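Side-chain contacts in monomethylamine corrinoid protein 1 (Methanosarcina barkeri, PDB 3EZX), which carries methyl groups on a bound corrinoid cofactor between the proteins MtmB and MtbA in methanogenesis from methylamine: residues G51-F54 with E58-L61; E101-D106 with T156-G161; K41-G46 with K69-A74. One frame throughout, in Å; residues are numbered along the deposited sequence.

Contact 1: residues G51-F54 with E58-L61; sequences GDKF and EIFL
Phe54, Lys53 and Ile59 carry this surface contact, in which the last turn of helix 35-55 meets the connecting loop that leads into helix 61-82. The Ile59 side chain lies along the backbone link between Lys53 and Phe54: its CG1 sits 3.6 Å from Phe54 N, and its CD1 is 3.7 Å from Lys53 CB. With chi1 at 64°, CG1 falls between the backbone N and the carbonyl carbon of Ile59, which turns this branch to the helix, while CG2 rests near Lys53 CD. On the Phe54 ring the CD2-CE2 side meets the loop. Phe60 C lies in the ring plane at this edge, 3.7 Å from Phe54 CE2, and Leu61 CD2 comes within 3.8 Å of Phe54 CE2. Ile64 of helix 61-82 also touches both Phe54 and Ile59. The two backbones are tied by one hydrogen bond, Glu58 N to Lys53 O, 2.9 Å long, with an N-H...O angle of 159°, bringing the chain back against the end of the helix. The extended Glu58 side chain crosses that of Lys53 at about a right angle, Glu58 OE2 meeting its aliphatic part at Lys53 CG, 3.4 Å away. Glu58 OE2 lies 4.4 Å from Lys53 NZ, too far for a salt bridge, so the opposite charges can offer no more than a loose attraction. Phe54 and Leu61 both touch the corrinoid. This is the turn of a helical hairpin in the cap domain of a B12-binding module, and the pair probably corresponds to the phenylalanine and leucine that cover the upper corrin face in methionine synthase.

Contact 2: residues E101-D106 with T156-G161; sequences EGDIHD and TTSMLG
Asp103 and Ser158 meet within the corrinoid site of the Rossmann-like domain, where Asp103 and His105 belong to the Asp-X-His-X-X-Gly signature of base-off, His-on B12 proteins. Ser158, on the short helix 156-159, brings its OG to 2.8 Å from Asp103 OD2. Met155 O is a second possible acceptor for the serine hydroxyl, so the destination of its proton is not settled. OD2 accepts from Leu154 N, and this anchors the carboxylate to the segment just ahead of the helix. At 66°, the chi1 of Ser158 sets OG between the backbone N and the carbonyl carbon; Ser158 CB packs 3.6 Å from Glu101 O. The other carboxylate oxygen, Asp103 OD1, takes two donors from one residue. His105 ND1 approaches Asp103 OD1 on the syn side at 2.8 Å, with OD1 almost in the imidazole plane, and His105 N binds it at 3.0 Å, closing an Asx turn. The far nitrogen, His105 NE2, coordinates the cobalt of the corrinoid. The carboxylate therefore helps to fix the rotation of the imidazole, and Ser158 stands one shell farther out, beside the carboxylate. The succession of cobalt, histidine, aspartate and serine resembles the His-Asp-Ser relay of methionine synthase, through which hydrogen bonding probably tunes the cobalt's axial ligation.

Contact 3: residues K41-G46 with K69-A74; sequences KGLSVG and KAMSNA
Leu43 and Met71 mark the closest backbone approach, 7.0 Å between their CA atoms, of two nearly antiparallel helical segments whose axes stand 11.1 Å apart with a signed crossing angle of -159°. At this separation side chains bridge the gap, the backbones staying apart, and no hydrogen bond passes between the segments. Met71 spans most of the gap. Its chi1 of -155° and extended chi2 send the chain outward from its own helix, and a bend at the last torsion, chi3 -86°, lays the terminal methyl against the neighbouring helix. There Met71 CE rests on Leu43, 3.8 Å from Leu43 CB and 3.3 Å from Leu43 O, and lies near the next backbone nitrogen, Ser44 N. The methyl thus sits at the root of the leucine, alongside its backbone, and leaves the leucine branches to another partner. Leu43 reaches in the opposite sense, its CD1 meeting the CB of Ala74 at 3.7 Å, one turn farther along helix 61-82 than Met71. These contacts join helices 35-55 and 61-82 in the N-terminal helical bundle of the B12-binding module, where both helices belong to the cap side of the corrinoid cleft. The other two helices of the bundle close round the same core: Ile13 of helix 3-14 packs on Leu43, while Thr21 and Cys25 of helix 20-30 pack on Ala74. In helix 35-55 a wider pi-type turn occurs at 41-43, and regular helical bonding follows with Gly46 N to Gly42 O at 3.1 Å. Met71 also looks beyond the bundle, since it touches Ile107 of helix 107-118 in the Rossmann-like domain, and the nearest atoms of its side chain and the bound corrinoid are about 4 Å apart.

From the N terminus, helix 35-55 enters contact 3 first through residues 41-46 and then contact 1 through 51-54. The chain turns back at once: 58-61 closes the short loop of contact 1, and 69-74 on helix 61-82 closes the longer loop of contact 3, which therefore encloses contact 1. Together they fasten one helical hairpin, at its turn and along its length. Contact 2 follows in series, in the Rossmann-like domain, where 156-161, beyond strand 147-152, returns to 101-106, after strand 94-99, and closes a third, separate loop. No two contacts touch; contacts 1 and 2 lie with centres 20 Å apart, and both have residues touching the corrinoid that bridges the two domains.

Contact 1: residues G51-F54 with E58-L61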
loop_
_atom_site.group_PDB
_atom_site.type_symbol
_atom_site.label_atom_id
_atom_site.label_comp_id
_atom_site.label_asym_id
_atom_site.label_seq_id
_atom_site.Cartn_x
_atom_site.Cartn_y
_atom_site.Cartn_z
ATOM N N GLY A 51 12.144 10.034 -4.952
ATOM C CA GLY A 51 11.588 10.734 -3.811
ATOM C C GLY A 51 12.611 11.706 -3.248
ATOM O O GLY A 51 12.283 12.853 -2.937
ATOM N N ASP A 52 13.855 11.248 -3.121
ATOM C CA ASP A 52 14.936 12.085 -2.604
ATOM C C ASP A 52 15.203 13.250 -3.557
ATOM O O ASP A 52 15.290 14.403 -3.129
ATOM C CB ASP A 52 16.219 11.265 -2.415
ATOM C CG ASP A 52 16.022 10.067 -1.490
ATOM O OD1 ASP A 52 15.315 10.208 -0.469
ATOM O OD2 ASP A 52 16.587 8.987 -1.776
ATOM N N LYS A 53 15.332 12.948 -4.847
ATOM C CA LYS A 53 15.568 13.983 -5.851
ATOM C C LYS A 53 14.555 15.127 -5.725
ATOM O O LYS A 53 14.908 16.297 -5.821
ATOM C CB LYS A 53 15.477 13.389 -7.261
ATOM C CG LYS A 53 16.795 12.910 -7.852
ATOM C CD LYS A 53 16.594 12.450 -9.291
ATOM C CE LYS A 53 17.899 12.382 -10.064
ATOM N NZ LYS A 53 18.873 11.446 -9.442
ATOM N N PHE A 54 13.293 14.774 -5.513
ATOM C CA PHE A 54 12.227 15.757 -5.379
ATOM C C PHE A 54 12.411 16.560 -4.098
ATOM O O PHE A 54 12.354 17.786 -4.115
ATOM C CB PHE A 54 10.870 15.041 -5.376
ATOM C CG PHE A 54 9.680 15.961 -5.290
ATOM C CD1 PHE A 54 9.004 16.135 -4.085
ATOM C CD2 PHE A 54 9.216 16.622 -6.417
ATOM C CE1 PHE A 54 7.881 16.956 -4.007
ATOM C CE2 PHE A 54 8.094 17.449 -6.351
ATOM C CZ PHE A 54 7.421 17.614 -5.142
ATOM N N GLU A 58 15.580 18.808 -7.042
ATOM C CA GLU A 58 16.315 18.518 -8.271
ATOM C C GLU A 58 15.344 18.266 -9.425
ATOM O O GLU A 58 15.597 18.661 -10.562
ATOM C CB GLU A 58 17.233 17.306 -8.056
ATOM C CG GLU A 58 18.299 17.526 -6.984
ATOM C CD GLU A 58 19.287 16.378 -6.883
ATOM O OE1 GLU A 58 20.213 16.456 -6.045
ATOM O OE2 GLU A 58 19.137 15.397 -7.641
ATOM N N ILE A 59 14.233 17.607 -9.113
ATOM C CA ILE A 59 13.190 17.312 -10.087
ATOM C C ILE A 59 11.890 17.865 -9.498
ATOM O O ILE A 59 11.873 18.304 -8.343
ATOM C CB ILE A 59 13.044 15.806 -10.320
ATOM C CG1 ILE A 59 12.587 15.116 -9.032
ATOM C CG2 ILE A 59 14.382 15.241 -10.811
ATOM C CD1 ILE A 59 12.346 13.639 -9.177
ATOM N N PHE A 60 10.803 17.837 -10.261
ATOM C CA PHE A 60 9.563 18.390 -9.749
ATOM C C PHE A 60 8.313 17.574 -10.017
ATOM O O PHE A 60 8.385 16.386 -10.307
ATOM C CB PHE A 60 9.405 19.821 -10.287
ATOM C CG PHE A 60 10.548 20.716 -9.925
ATOM C CD1 PHE A 60 11.632 20.887 -10.786
ATOM C CD2 PHE A 60 10.572 21.338 -8.681
ATOM C CE1 PHE A 60 12.738 21.649 -10.393
ATOM C CE2 PHE A 60 11.670 22.098 -8.281
ATOM C CZ PHE A 60 12.751 22.258 -9.141
ATOM N N LEU A 61 7.164 18.227 -9.952
ATOM C CA LEU A 61 5.922 17.512 -10.161
ATOM C C LEU A 61 5.686 16.872 -11.520
ATOM O O LEU A 61 4.987 15.855 -11.606
ATOM C CB LEU A 61 4.725 18.381 -9.761
ATOM C CG LEU A 61 4.349 18.237 -8.273
ATOM C CD1 LEU A 61 2.882 18.564 -8.174
ATOM C CD2 LEU A 61 4.583 16.809 -7.737
#

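Contact 2: residues E101-D106 with T156-G161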
loop_
_atom_site.group_PDB
_atom_site.type_symbol
_atom_site.label_atom_id
_atom_site.label_comp_id
_atom_site.label_asym_id
_atom_site.label_seq_id
_atom_site.Cartn_x
_atom_site.Cartn_y
_atom_site.Cartn_z
ATOM N N GLU A 101 -8.762 10.351 3.796
ATOM C CA GLU A 101 -9.477 11.427 3.110
ATOM C C GLU A 101 -8.533 12.482 2.555
ATOM O O GLU A 101 -7.607 12.914 3.237
ATOM C CB GLU A 101 -10.460 12.101 4.070
ATOM C CG GLU A 101 -11.387 13.105 3.408
ATOM C CD GLU A 101 -12.319 13.770 4.401
ATOM O OE1 GLU A 101 -12.870 13.051 5.260
ATOM O OE2 GLU A 101 -12.506 15.005 4.321
ATOM N N GLY A 102 -8.783 12.897 1.316
ATOM C CA GLY A 102 -7.961 13.913 0.685
ATOM C C GLY A 102 -6.666 13.383 0.107
ATOM O O GLY A 102 -5.896 14.133 -0.484
ATOM N N ASP A 103 -6.433 12.087 0.275
ATOM C CA ASP A 103 -5.221 11.446 -0.216
ATOM C C ASP A 103 -5.556 10.585 -1.435
ATOM O O ASP A 103 -6.543 9.853 -1.422
ATOM C CB ASP A 103 -4.636 10.559 0.888
ATOM C CG ASP A 103 -3.136 10.343 0.741
ATOM O OD1 ASP A 103 -2.668 10.122 -0.395
ATOM O OD2 ASP A 103 -2.426 10.386 1.770
ATOM N N ILE A 104 -4.752 10.666 -2.490
ATOM C CA ILE A 104 -5.024 9.848 -3.670
ATOM C C ILE A 104 -3.869 8.927 -4.021
ATOM O O ILE A 104 -3.905 8.244 -5.042
ATOM C CB ILE A 104 -5.373 10.694 -4.912
ATOM C CG1 ILE A 104 -4.140 11.447 -5.402
ATOM C CG2 ILE A 104 -6.513 11.637 -4.578
ATOM C CD1 ILE A 104 -4.398 12.294 -6.619
ATOM N N HIS A 105 -2.839 8.920 -3.183
ATOM C CA HIS A 105 -1.701 8.039 -3.403
ATOM C C HIS A 105 -2.278 6.641 -3.229
ATOM O O HIS A 105 -2.779 6.309 -2.157
ATOM C CB HIS A 105 -0.605 8.275 -2.351
ATOM C CG HIS A 105 0.056 9.619 -2.438
ATOM N ND1 HIS A 105 -0.471 10.783 -1.922
ATOM C CD2 HIS A 105 1.242 9.975 -2.994
ATOM C CE1 HIS A 105 0.393 11.780 -2.174
ATOM N NE2 HIS A 105 1.453 11.342 -2.826
ATOM N N ASP A 106 -2.215 5.819 -4.269
ATOM C CA ASP A 106 -2.772 4.482 -4.167
ATOM C C ASP A 106 -1.825 3.338 -4.519
ATOM O O ASP A 106 -2.157 2.175 -4.313
ATOM C CB ASP A 106 -4.044 4.388 -5.018
ATOM C CG ASP A 106 -3.763 4.450 -6.507
ATOM O OD1 ASP A 106 -2.635 4.817 -6.890
ATOM O OD2 ASP A 106 -4.679 4.134 -7.296
ATOM N N THR A 156 1.108 13.749 5.772
ATOM C CA THR A 156 0.867 14.018 7.184
ATOM C C THR A 156 -0.518 14.606 7.410
ATOM O O THR A 156 -1.226 14.204 8.333
ATOM C CB THR A 156 1.916 14.998 7.751
ATOM O OG1 THR A 156 1.981 16.164 6.921
ATOM C CG2 THR A 156 3.291 14.335 7.815
ATOM N N THR A 157 -0.900 15.555 6.559
ATOM C CA THR A 157 -2.200 16.210 6.663
ATOM C C THR A 157 -3.346 15.200 6.641
ATOM O O THR A 157 -4.330 15.355 7.361
ATOM C CB THR A 157 -2.407 17.218 5.511
ATOM O OG1 THR A 157 -1.257 18.067 5.406
ATOM C CG2 THR A 157 -3.635 18.078 5.768
ATOM N N SER A 158 -3.214 14.164 5.817
ATOM C CA SER A 158 -4.246 13.136 5.708
ATOM C C SER A 158 -4.074 12.057 6.775
ATOM O O SER A 158 -5.037 11.407 7.174
ATOM C CB SER A 158 -4.207 12.492 4.318
ATOM O OG SER A 158 -2.999 11.773 4.122
ATOM N N MET A 159 -2.844 11.870 7.233
ATOM C CA MET A 159 -2.544 10.877 8.257
ATOM C C MET A 159 -3.144 11.250 9.609
ATOM O O MET A 159 -3.486 10.377 10.408
ATOM C CB MET A 159 -1.033 10.727 8.406
ATOM C CG MET A 159 -0.611 9.808 9.537
ATOM S SD MET A 159 1.094 10.119 10.028
ATOM C CE MET A 159 0.857 11.535 11.138
ATOM N N LEU A 160 -3.261 12.548 9.864
ATOM C CA LEU A 160 -3.815 13.037 11.122
ATOM C C LEU A 160 -5.263 12.598 11.288
ATOM O O LEU A 160 -5.722 12.338 12.407
ATOM C CB LEU A 160 -3.719 14.561 11.179
ATOM C CG LEU A 160 -2.289 15.094 11.032
ATOM C CD1 LEU A 160 -2.284 16.614 11.087
ATOM C CD2 LEU A 160 -1.415 14.511 12.130
ATOM N N GLY A 161 -5.977 12.512 10.170
ATOM C CA GLY A 161 -7.366 12.096 10.207
ATOM C C GLY A 161 -7.573 10.662 10.671
ATOM O O GLY A 161 -8.703 10.241 10.914
#

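Contact 3: residues K41-G46 with K69-A74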
loop_
_atom_site.group_PDB
_atom_site.type_symbol
_atom_site.label_atom_id
_atom_site.label_comp_id
_atom_site.label_asym_id
_atom_site.label_seq_id
_atom_site.Cartn_x
_atom_site.Cartn_y
_atom_site.Cartn_z
ATOM N N LYS A 41 13.344 -4.740 -5.144
ATOM C CA LYS A 41 14.740 -4.561 -5.542
ATOM C C LYS A 41 14.935 -3.698 -6.787
ATOM O O LYS A 41 16.070 -3.371 -7.148
ATOM C CB LYS A 41 15.416 -5.920 -5.741
ATOM C CG LYS A 41 15.701 -6.645 -4.433
ATOM C CD LYS A 41 16.297 -8.021 -4.666
ATOM C CE LYS A 41 16.511 -8.750 -3.345
ATOM N NZ LYS A 41 16.970 -10.156 -3.546
ATOM N N GLY A 42 13.831 -3.315 -7.426
ATOM C CA GLY A 42 13.909 -2.500 -8.627
ATOM C C GLY A 42 13.053 -1.241 -8.656
ATOM O O GLY A 42 13.575 -0.128 -8.584
ATOM N N LEU A 43 11.741 -1.417 -8.785
ATOM C CA LEU A 43 10.812 -0.294 -8.839
ATOM C C LEU A 43 10.867 0.539 -7.565
ATOM O O LEU A 43 11.036 1.755 -7.627
ATOM C CB LEU A 43 9.382 -0.800 -9.067
ATOM C CG LEU A 43 9.169 -1.705 -10.290
ATOM C CD1 LEU A 43 7.746 -2.231 -10.280
ATOM C CD2 LEU A 43 9.455 -0.943 -11.580
ATOM N N SER A 44 10.724 -0.108 -6.412
ATOM C CA SER A 44 10.767 0.601 -5.138
ATOM C C SER A 44 12.088 1.346 -4.934
ATOM O O SER A 44 12.099 2.466 -4.424
ATOM C CB SER A 44 10.540 -0.375 -3.982
ATOM O OG SER A 44 9.236 -0.912 -4.013
ATOM N N VAL A 45 13.197 0.723 -5.325
ATOM C CA VAL A 45 14.513 1.349 -5.197
ATOM C C VAL A 45 14.515 2.661 -5.966
ATOM O O VAL A 45 15.000 3.686 -5.477
ATOM C CB VAL A 45 15.658 0.461 -5.781
ATOM C CG1 VAL A 45 16.996 1.198 -5.699
ATOM C CG2 VAL A 45 15.748 -0.852 -5.027
ATOM N N GLY A 46 13.971 2.612 -7.179
ATOM C CA GLY A 46 13.894 3.789 -8.025
ATOM C C GLY A 46 12.943 4.825 -7.456
ATOM O O GLY A 46 13.262 6.012 -7.453
ATOM N N LYS A 69 3.020 7.232 -12.729
ATOM C CA LYS A 69 2.318 6.498 -13.768
ATOM C C LYS A 69 3.190 5.337 -14.233
ATOM O O LYS A 69 2.685 4.281 -14.602
ATOM C CB LYS A 69 1.987 7.426 -14.940
ATOM C CG LYS A 69 1.304 6.746 -16.112
ATOM C CD LYS A 69 -0.071 6.204 -15.749
ATOM C CE LYS A 69 -0.709 5.494 -16.947
ATOM N NZ LYS A 69 -2.036 4.879 -16.637
ATOM N N ALA A 70 4.503 5.534 -14.199
ATOM C CA ALA A 70 5.435 4.492 -14.605
ATOM C C ALA A 70 5.282 3.276 -13.697
ATOM O O ALA A 70 5.312 2.136 -14.168
ATOM C CB ALA A 70 6.856 5.008 -14.541
ATOM N N MET A 71 5.116 3.516 -12.395
ATOM C CA MET A 71 4.964 2.411 -11.467
ATOM C C MET A 71 3.560 1.815 -11.476
ATOM O O MET A 71 3.389 0.626 -11.223
ATOM C CB MET A 71 5.334 2.816 -10.039
ATOM C CG MET A 71 5.762 1.600 -9.223
ATOM S SD MET A 71 6.092 1.873 -7.503
ATOM C CE MET A 71 7.759 2.357 -7.606
ATOM N N SER A 72 2.553 2.627 -11.768
ATOM C CA SER A 72 1.188 2.121 -11.818
ATOM C C SER A 72 1.062 1.158 -13.000
ATOM O O SER A 72 0.397 0.126 -12.912
ATOM C CB SER A 72 0.201 3.274 -11.973
ATOM O OG SER A 72 0.382 4.213 -10.931
ATOM N N ASN A 73 1.708 1.501 -14.107
ATOM C CA ASN A 73 1.674 0.649 -15.282
ATOM C C ASN A 73 2.422 -0.649 -14.987
ATOM O O ASN A 73 2.053 -1.714 -15.479
ATOM C CB ASN A 73 2.307 1.360 -16.484
ATOM C CG ASN A 73 1.374 2.376 -17.125
ATOM O OD1 ASN A 73 1.728 3.022 -18.113
ATOM N ND2 ASN A 73 0.176 2.519 -16.572
ATOM N N ALA A 74 3.473 -0.555 -14.182
ATOM C CA ALA A 74 4.261 -1.725 -13.820
ATOM C C ALA A 74 3.413 -2.665 -12.970
ATOM O O ALA A 74 3.496 -3.890 -13.094
ATOM C CB ALA A 74 5.500 -1.299 -13.046
#